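Local structure of gamma-glutamyltranspeptidase (Streptomyces lincolnensis, 6J3I) at residues G279-Q284 with Q505-Q510; R418-H423 with T481-S486. The protein probably cleaves gamma-glutamyl-type amide bonds or transfers the acyl group, as a homologue of LmbA and a self-processing N-terminal nucleophile hydrolase. The protein carries 1 engineered substitution. All coordinates share one frame; numbering follows the deposited sequence.

Contact 1: G279-Q284 with Q505-Q510; sequences GPVLLQ and QQDQWQ
Leu282 and Asp507 carry this helix-to-helix contact, a worked example of an acid whose oxygens touch carbon across the interface while their polar partners lie elsewhere. The short helical pieces 280-284 and 506-510 run at 44° to each other, with axes 9.0 Å apart at closest approach.

The nonpolar part centres on Leu282. Its CG stands anti to the backbone N (chi1 -161°), carrying CD1 over to Gln510, whose CB lies 3.8 Å from that methyl; the two side chains cross at about a right angle. Val281 CG2 reaches Asp507 CB more loosely, at 4.2 Å.

The carboxylate meets carbon across the interface. OD1 of Asp507 sits 3.3 Å from Leu282 CD1, and its OD2 lies 3.3 Å from Gly279 CA. Polar partners come from other parts of the chain: Lys272 forms a salt bridge to OD1, and Thr484 OG1 is hydrogen-bonded to OD2. A side-chain-to-backbone hydrogen bond, from Gln285 NE2 to Asp507 O, also joins the two helices.

Thus the buried carboxylate is satisfied without a polar mate in 279-284, and the Lys272 charge would be expected to offset its own.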
loop_
_atom_site.group_PDB
_atom_site.type_symbol
_atom_site.label_atom_id
_atom_site.label_comp_id
_atom_site.label_asym_id
_atom_site.label_seq_id
_atom_site.Cartn_x
_atom_site.Cartn_y
_atom_site.Cartn_z
ATOM N N GLY A 279 1.170 4.006 -8.700
ATOM C CA GLY A 279 1.359 2.857 -9.601
ATOM C C GLY A 279 2.094 3.068 -10.911
ATOM O O GLY A 279 3.030 2.321 -11.236
ATOM N N PRO A 280 1.676 4.081 -11.677
ATOM C CA PRO A 280 2.367 4.392 -12.902
ATOM C C PRO A 280 3.841 4.806 -12.803
ATOM O O PRO A 280 4.493 4.793 -13.844
ATOM C CB PRO A 280 1.518 5.509 -13.489
ATOM C CG PRO A 280 0.141 5.144 -13.068
ATOM C CD PRO A 280 0.329 4.673 -11.657
ATOM N N VAL A 281 4.377 5.164 -11.625
ATOM C CA VAL A 281 5.855 5.417 -11.532
ATOM C C VAL A 281 6.690 4.194 -11.863
ATOM O O VAL A 281 7.775 4.327 -12.410
ATOM C CB VAL A 281 6.461 5.942 -10.186
ATOM C CG1 VAL A 281 6.963 7.370 -10.346
ATOM C CG2 VAL A 281 5.562 5.799 -8.988
ATOM N N LEU A 282 6.215 3.015 -11.488
ATOM C CA LEU A 282 6.900 1.789 -11.870
ATOM C C LEU A 282 7.011 1.736 -13.395
ATOM O O LEU A 282 8.106 1.573 -13.948
ATOM C CB LEU A 282 6.156 0.566 -11.347
ATOM C CG LEU A 282 7.002 -0.710 -11.302
ATOM C CD1 LEU A 282 6.515 -1.647 -10.197
ATOM C CD2 LEU A 282 7.020 -1.434 -12.645
ATOM N N LEU A 283 5.862 1.903 -14.044
ATOM C CA LEU A 283 5.738 1.950 -15.499
ATOM C C LEU A 283 6.691 2.969 -16.131
ATOM O O LEU A 283 7.431 2.644 -17.065
ATOM C CB LEU A 283 4.266 2.230 -15.881
ATOM C CG LEU A 283 3.299 1.030 -15.922
ATOM C CD1 LEU A 283 3.677 -0.105 -14.982
ATOM C CD2 LEU A 283 1.852 1.424 -15.686
ATOM N N GLN A 284 6.703 4.186 -15.601
ATOM C CA GLN A 284 7.601 5.233 -16.118
ATOM C C GLN A 284 9.090 4.881 -16.038
ATOM O O GLN A 284 9.884 5.310 -16.881
ATOM C CB GLN A 284 7.345 6.567 -15.415
ATOM C CG GLN A 284 6.096 7.285 -15.909
ATOM C CD GLN A 284 6.074 8.750 -15.531
ATOM O OE1 GLN A 284 5.167 9.199 -14.842
ATOM N NE2 GLN A 284 7.079 9.507 -15.979
ATOM N N GLN A 505 8.706 3.967 -0.997
ATOM C CA GLN A 505 9.563 2.870 -1.459
ATOM C C GLN A 505 8.842 1.784 -2.263
ATOM O O GLN A 505 9.500 0.983 -2.923
ATOM C CB GLN A 505 10.282 2.226 -0.279
ATOM C CG GLN A 505 11.377 3.093 0.324
ATOM C CD GLN A 505 10.865 4.056 1.380
ATOM O OE1 GLN A 505 10.473 3.646 2.473
ATOM N NE2 GLN A 505 10.892 5.347 1.066
ATOM N N GLN A 506 7.510 1.767 -2.232
ATOM C CA GLN A 506 6.734 0.653 -2.778
ATOM C C GLN A 506 7.059 0.329 -4.227
ATOM O O GLN A 506 7.422 -0.810 -4.529
ATOM C CB GLN A 506 5.231 0.903 -2.629
ATOM C CG GLN A 506 4.718 0.613 -1.235
ATOM C CD GLN A 506 3.212 0.519 -1.149
ATOM O OE1 GLN A 506 2.607 1.016 -0.197
ATOM N NE2 GLN A 506 2.598 -0.150 -2.116
ATOM N N ASP A 507 6.947 1.327 -5.106
ATOM C CA ASP A 507 7.282 1.138 -6.528
ATOM C C ASP A 507 8.765 1.363 -6.875
ATOM O O ASP A 507 9.131 1.392 -8.060
ATOM C CB ASP A 507 6.365 1.980 -7.430
ATOM C CG ASP A 507 5.023 1.303 -7.701
ATOM O OD1 ASP A 507 4.968 0.066 -7.841
ATOM O OD2 ASP A 507 4.010 2.019 -7.786
ATOM N N GLN A 508 9.606 1.510 -5.854
ATOM C CA GLN A 508 11.052 1.417 -6.024
ATOM C C GLN A 508 11.482 -0.034 -5.816
ATOM O O GLN A 508 12.057 -0.663 -6.719
ATOM C CB GLN A 508 11.792 2.341 -5.048
ATOM C CG GLN A 508 11.306 3.783 -5.061
ATOM C CD GLN A 508 12.221 4.705 -4.277
ATOM O OE1 GLN A 508 13.449 4.660 -4.435
ATOM N NE2 GLN A 508 11.634 5.545 -3.421
ATOM N N TRP A 509 11.186 -0.566 -4.630
ATOM C CA TRP A 509 11.482 -1.964 -4.318
ATOM C C TRP A 509 10.869 -2.932 -5.331
ATOM O O TRP A 509 11.516 -3.897 -5.720
ATOM C CB TRP A 509 11.001 -2.332 -2.916
ATOM C CG TRP A 509 11.737 -1.655 -1.836
ATOM C CD1 TRP A 509 13.050 -1.273 -1.846
ATOM C CD2 TRP A 509 11.224 -1.286 -0.554
ATOM N NE1 TRP A 509 13.379 -0.671 -0.657
ATOM C CE2 TRP A 509 12.279 -0.672 0.159
ATOM C CE3 TRP A 509 9.971 -1.404 0.063
ATOM C CZ2 TRP A 509 12.120 -0.179 1.459
ATOM C CZ3 TRP A 509 9.818 -0.918 1.370
ATOM C CH2 TRP A 509 10.887 -0.313 2.046
ATOM N N GLN A 510 9.637 -2.671 -5.760
ATOM C CA GLN A 510 8.983 -3.550 -6.735
ATOM C C GLN A 510 9.622 -3.535 -8.107
ATOM O O GLN A 510 9.619 -4.565 -8.795
ATOM C CB GLN A 510 7.512 -3.221 -6.892
ATOM C CG GLN A 510 6.695 -3.765 -5.765
ATOM C CD GLN A 510 5.249 -3.455 -5.945
ATOM O OE1 GLN A 510 4.735 -2.468 -5.406
ATOM N NE2 GLN A 510 4.573 -4.286 -6.727
#

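Contact 2: R418-H423 with T481-S486. Engineered in segment 418-423: Ala421 (natural residue Thr).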
loop_
_atom_site.group_PDB
_atom_site.type_symbol
_atom_site.label_atom_id
_atom_site.label_comp_id
_atom_site.label_asym_id
_atom_site.label_seq_id
_atom_site.Cartn_x
_atom_site.Cartn_y
_atom_site.Cartn_z
ATOM N N ARG A 418 5.726 7.221 8.758
ATOM C CA ARG A 418 6.172 6.927 7.402
ATOM C C ARG A 418 5.722 5.514 7.019
ATOM O O ARG A 418 5.167 5.314 5.937
ATOM C CB ARG A 418 7.693 7.053 7.308
ATOM N N GLY A 419 5.981 4.549 7.914
ATOM C CA GLY A 419 5.568 3.128 7.764
ATOM C C GLY A 419 4.141 2.997 7.275
ATOM O O GLY A 419 3.233 3.659 7.811
ATOM N N ASP A 420 3.941 2.165 6.254
ATOM C CA ASP A 420 2.702 2.217 5.481
ATOM C C ASP A 420 2.357 0.877 4.885
ATOM O O ASP A 420 3.111 0.347 4.076
ATOM C CB ASP A 420 2.852 3.265 4.374
ATOM C CG ASP A 420 1.707 3.255 3.361
ATOM O OD1 ASP A 420 0.535 3.223 3.764
ATOM O OD2 ASP A 420 1.985 3.326 2.152
ATOM N N ALA A 421 1.217 0.339 5.304
ATOM C CA ALA A 421 0.517 -0.739 4.582
ATOM C C ALA A 421 0.954 -2.179 4.849
ATOM O O ALA A 421 1.986 -2.476 5.467
ATOM C CB ALA A 421 0.522 -0.485 3.064
ATOM N N CYS A 422 0.094 -3.056 4.346
ATOM C CA CYS A 422 0.336 -4.472 4.214
ATOM C C CYS A 422 0.278 -4.850 2.748
ATOM O O CYS A 422 -0.038 -4.024 1.880
ATOM C CB CYS A 422 -0.744 -5.239 4.973
ATOM S SG CYS A 422 -0.811 -4.840 6.726
ATOM N N HIS A 423 0.592 -6.111 2.483
ATOM C CA HIS A 423 0.374 -6.695 1.173
ATOM C C HIS A 423 -0.092 -8.149 1.251
ATOM O O HIS A 423 0.158 -8.851 2.227
ATOM C CB HIS A 423 1.606 -6.577 0.271
ATOM C CG HIS A 423 1.269 -6.737 -1.172
ATOM N ND1 HIS A 423 1.411 -7.929 -1.849
ATOM C CD2 HIS A 423 0.676 -5.885 -2.033
ATOM C CE1 HIS A 423 0.961 -7.778 -3.082
ATOM N NE2 HIS A 423 0.511 -6.549 -3.220
ATOM N N THR A 481 -2.215 8.286 -3.759
ATOM C CA THR A 481 -1.915 7.300 -2.746
ATOM C C THR A 481 -0.677 6.500 -3.108
ATOM O O THR A 481 -0.444 6.191 -4.271
ATOM C CB THR A 481 -3.136 6.384 -2.495
ATOM O OG1 THR A 481 -2.854 5.521 -1.398
ATOM C CG2 THR A 481 -3.522 5.547 -3.721
ATOM N N THR A 482 0.106 6.166 -2.085
ATOM C CA THR A 482 1.289 5.324 -2.231
ATOM C C THR A 482 0.972 3.847 -2.477
ATOM O O THR A 482 1.862 3.089 -2.837
ATOM C CB THR A 482 2.158 5.369 -0.964
ATOM O OG1 THR A 482 1.367 5.000 0.176
ATOM C CG2 THR A 482 2.740 6.751 -0.770
ATOM N N LEU A 483 -0.282 3.442 -2.272
ATOM C CA LEU A 483 -0.667 2.029 -2.323
ATOM C C LEU A 483 -0.697 1.531 -3.755
ATOM O O LEU A 483 -1.438 2.047 -4.577
ATOM C CB LEU A 483 -2.029 1.821 -1.658
ATOM C CG LEU A 483 -2.149 2.379 -0.231
ATOM C CD1 LEU A 483 -3.495 2.013 0.374
ATOM C CD2 LEU A 483 -1.001 1.924 0.661
ATOM N N THR A 484 0.083 0.495 -4.036
ATOM C CA THR A 484 0.409 0.159 -5.404
ATOM C C THR A 484 0.766 -1.331 -5.625
ATOM O O THR A 484 1.947 -1.710 -5.715
ATOM C CB THR A 484 1.500 1.114 -5.929
ATOM O OG1 THR A 484 1.766 0.803 -7.296
ATOM C CG2 THR A 484 2.791 1.035 -5.104
ATOM N N PRO A 485 -0.267 -2.188 -5.748
ATOM C CA PRO A 485 -0.008 -3.587 -6.104
ATOM C C PRO A 485 0.341 -3.749 -7.584
ATOM O O PRO A 485 0.248 -2.789 -8.358
ATOM C CB PRO A 485 -1.329 -4.280 -5.778
ATOM C CG PRO A 485 -2.359 -3.218 -5.944
ATOM C CD PRO A 485 -1.708 -1.892 -5.689
ATOM N N SER A 486 0.714 -4.971 -7.957
ATOM C CA SER A 486 1.222 -5.283 -9.291
ATOM C C SER A 486 0.765 -6.650 -9.777
ATOM O O SER A 486 0.683 -7.599 -8.992
ATOM C CB SER A 486 2.752 -5.278 -9.294
ATOM O OG SER A 486 3.287 -4.021 -8.924
#
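The side chains of Asp420 and Ala421, which flank the probable self-cleavage junction of the enzyme, pack here against Thr482 and Leu483. Ala421 is an engineered residue that replaces the natural threonine; in gamma-glutamyltranspeptidases the threonine freed at the start of the small subunit is the nucleophile, and here the chain remains continuous through that point.

The polar link is a hydrogen bond from Thr482 OG1 to Asp420 OD2, 2.7 Å long. The hydroxyl comes in from above the carboxylate, 36° out of its plane. Asp420 presents the group with CG anti to the backbone N (chi1 171°), which swings it across to 481-486. On its other oxygen, OD1, Asp420 receives Ser439 OG and a salt bridge from Arg459, so both oxygens are occupied. With an alanine here, the Thr482 hydroxyl would probably lose its acceptor and the Arg459 charge this partner.

Both segments lead into strands, 424-428 and 486-490, of the beta core that N-terminal nucleophile hydrolases share. Their touching parts, 420-423 and 482-485, head the same way, 6° apart, yet Ala421 CA and Leu483 CA stand 7.5 Å from each other, and side chains rather than paired backbones fill the interval.

Leu483 does so with one methyl, CD2. It lies 3.7 Å from Ala421 CB and also rests against the carboxylate, 3.6 Å from Asp420 OD2. Further along, His423 meets Pro485 edge-on: Pro485 CB sits in the plane of the imidazole, 3.9 Å from NE2, and the two side chains cross at about a right angle. Pro62 of strand 61-66 touches both Leu483 and Pro485, while Gln506 borders Asp420 and Leu483.

How the contacts relate
Segment 481-486 serves two neighbours, and this is how contacts 1 and 2, with centres about 11 Å apart, become one buried unit. While Leu483 and Pro485 touch 418-423, the CB of Thr484 points away from it, and Thr484 OG1 lies 2.6 Å from Asp507 OD2, a probable hydrogen bond, and 3.1 Å from Gly279 CA. Lys272 reinforces the join: besides Asp507 it bonds Thr484 OG1, Pro485 O and Ser486 OG. Contact 2 holds Ala421, engineered in place of the threonine that is probably the nucleophile, near the centre of the chain; contact 1 lies farther out, its centre about 11 Å from that of the chain, and helix 506-519 takes part in the surroundings of both.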